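Local coordinates for protein amidohydrolase (Thermotoga maritima, PDB 3OOQ) that belongs to the amidohydrolase family of TIM-barrel hydrolases and may act as an allantoinase, an assignment that remains tentative, at residues D61-I66 with V248-T253. Residues are numbered along the deposited sequence; the frame is centred on the assembly and turned at random.
Sequences DAHSHI and VIEHGT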
loop_
_atom_site.group_PDB
_atom_site.type_symbol
_atom_site.label_atom_id
_atom_site.label_comp_id
_atom_site.label_asym_id
_atom_site.label_seq_id
_atom_site.Cartn_x
_atom_site.Cartn_y
_atom_site.Cartn_z
ATOM N N ASP F 61 8.277 39.249 -18.770
ATOM C CA ASP F 61 8.409 38.497 -17.534
ATOM C C ASP F 61 9.527 37.485 -17.655
ATOM O O ASP F 61 9.440 36.538 -18.445
ATOM C CB ASP F 61 7.109 37.787 -17.160
ATOM C CG ASP F 61 7.078 37.385 -15.701
ATOM O OD1 ASP F 61 8.052 36.774 -15.224
ATOM O OD2 ASP F 61 6.084 37.689 -15.018
ATOM N N ALA F 62 10.575 37.687 -16.868
ATOM C CA ALA F 62 11.758 36.845 -16.977
ATOM C C ALA F 62 11.613 35.398 -16.434
ATOM O O ALA F 62 12.517 34.603 -16.592
ATOM C CB ALA F 62 12.939 37.536 -16.336
ATOM N N HIS F 63 10.472 35.047 -15.838
ATOM C CA HIS F 63 10.305 33.696 -15.264
ATOM C C HIS F 63 8.828 33.359 -15.149
ATOM O O HIS F 63 8.129 33.900 -14.293
ATOM C CB HIS F 63 10.986 33.600 -13.890
ATOM C CG HIS F 63 11.026 32.212 -13.320
ATOM N ND1 HIS F 63 9.894 31.552 -12.881
ATOM C CD2 HIS F 63 12.059 31.355 -13.131
ATOM C CE1 HIS F 63 10.231 30.360 -12.423
ATOM N NE2 HIS F 63 11.535 30.211 -12.570
ATOM N N SER F 64 8.359 32.451 -16.001
ATOM C CA SER F 64 6.924 32.198 -16.085
ATOM C C SER F 64 6.582 30.747 -16.385
ATOM O O SER F 64 7.347 30.036 -17.047
ATOM C CB SER F 64 6.313 33.072 -17.190
ATOM O OG SER F 64 4.917 33.177 -17.018
ATOM N N HIS F 65 5.397 30.338 -15.954
ATOM C CA HIS F 65 4.872 29.043 -16.362
ATOM C C HIS F 65 3.593 29.157 -17.195
ATOM O O HIS F 65 2.915 28.173 -17.417
ATOM C CB HIS F 65 4.707 28.122 -15.150
ATOM C CG HIS F 65 5.878 28.158 -14.215
ATOM N ND1 HIS F 65 7.117 27.655 -14.554
ATOM C CD2 HIS F 65 6.012 28.676 -12.969
ATOM C CE1 HIS F 65 7.956 27.832 -13.549
ATOM N NE2 HIS F 65 7.313 28.451 -12.573
ATOM N N ILE F 66 3.297 30.356 -17.704
ATOM C CA ILE F 66 2.151 30.536 -18.603
ATOM C C ILE F 66 2.253 29.559 -19.771
ATOM O O ILE F 66 3.349 29.257 -20.251
ATOM C CB ILE F 66 1.991 32.004 -19.085
ATOM C CG1 ILE F 66 0.599 32.213 -19.708
ATOM C CG2 ILE F 66 3.137 32.406 -20.070
ATOM C CD1 ILE F 66 0.085 33.648 -19.652
ATOM N N VAL F 248 21.617 33.064 -12.823
ATOM C CA VAL F 248 20.623 34.015 -12.392
ATOM C C VAL F 248 19.955 33.371 -11.177
ATOM O O VAL F 248 19.710 32.169 -11.157
ATOM C CB VAL F 248 19.566 34.257 -13.523
ATOM C CG1 VAL F 248 18.467 35.180 -13.070
ATOM C CG2 VAL F 248 20.238 34.817 -14.812
ATOM N N ILE F 249 19.672 34.165 -10.156
ATOM C CA ILE F 249 18.910 33.682 -9.012
ATOM C C ILE F 249 17.423 33.955 -9.243
ATOM O O ILE F 249 17.052 35.094 -9.559
ATOM C CB ILE F 249 19.364 34.384 -7.729
ATOM C CG1 ILE F 249 20.843 34.077 -7.414
ATOM C CG2 ILE F 249 18.460 34.012 -6.571
ATOM C CD1 ILE F 249 21.094 32.626 -6.908
ATOM N N GLU F 250 16.589 32.920 -9.117
ATOM C CA GLU F 250 15.139 33.068 -9.254
ATOM C C GLU F 250 14.501 33.216 -7.881
ATOM O O GLU F 250 14.839 32.476 -6.953
ATOM C CB GLU F 250 14.500 31.860 -9.958
ATOM C CG GLU F 250 15.252 31.280 -11.130
ATOM C CD GLU F 250 15.572 32.311 -12.203
ATOM O OE1 GLU F 250 16.701 32.245 -12.728
ATOM O OE2 GLU F 250 14.713 33.183 -12.511
ATOM N N HIS F 251 13.553 34.150 -7.784
ATOM C CA HIS F 251 12.865 34.539 -6.534
ATOM C C HIS F 251 13.792 35.303 -5.576
ATOM O O HIS F 251 13.538 36.476 -5.275
ATOM C CB HIS F 251 12.196 33.359 -5.827
ATOM C CG HIS F 251 11.478 32.426 -6.751
ATOM N ND1 HIS F 251 10.334 32.786 -7.433
ATOM C CD2 HIS F 251 11.740 31.142 -7.103
ATOM C CE1 HIS F 251 9.924 31.765 -8.171
ATOM N NE2 HIS F 251 10.755 30.754 -7.984
ATOM N N GLY F 252 14.842 34.637 -5.091
ATOM C CA GLY F 252 15.839 35.284 -4.225
ATOM C C GLY F 252 15.196 36.005 -3.051
ATOM O O GLY F 252 15.576 37.123 -2.698
ATOM N N THR F 253 14.223 35.340 -2.442
ATOM C CA THR F 253 13.412 35.915 -1.371
ATOM C C THR F 253 14.244 36.627 -0.290
ATOM O O THR F 253 13.879 37.721 0.133
ATOM C CB THR F 253 12.502 34.822 -0.774
ATOM O OG1 THR F 253 11.557 34.433 -1.775
ATOM C CG2 THR F 253 11.741 35.317 0.443
#
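His63 and Glu250 meet inside the TIM barrel of this amidohydrolase, a worked example of how C-terminal strand ends converge on the pocket of such a fold. His63, the first histidine of the HxH signature near the end of strand 54-64, meets the chain just past strand 247-249. In metal-dependent relatives, histidines at such positions commonly bind the metal, and the arrangement here is consistent with that.

The close-packed part is His63 against Glu250. OE2 of Glu250 lies 3.3 Å from CD2 of His63, a carbon, and the carboxylate and imidazole planes are only 22° apart. With CG of Glu250 beside its backbone N (chi1 -41°) and the chain bent at chi2, the carboxylate folds back within reach of Arg224, which binds OE1 in a salt bridge and also donates to the carbonyl of Ala62. Were Glu250 an alanine, Arg224 would probably lose its carboxylate mate and a gap would open beside the His63 ring.

The looser part is toward His251, whose edge is presented to the face of His63 at a centroid distance of 5.4 Å. The nearest atoms, CE1 of His63 and NE2 of His251, stay 4.5 Å apart. Outer partners probably help to fix both rings: Lys151 bonds NE2 of His63, while the carbonyl of Gly272 accepts from ND1 of His251. Behind them an Asx turn marks the corner, N of His63 donating to OD1 of Asp61 at 3.0 Å.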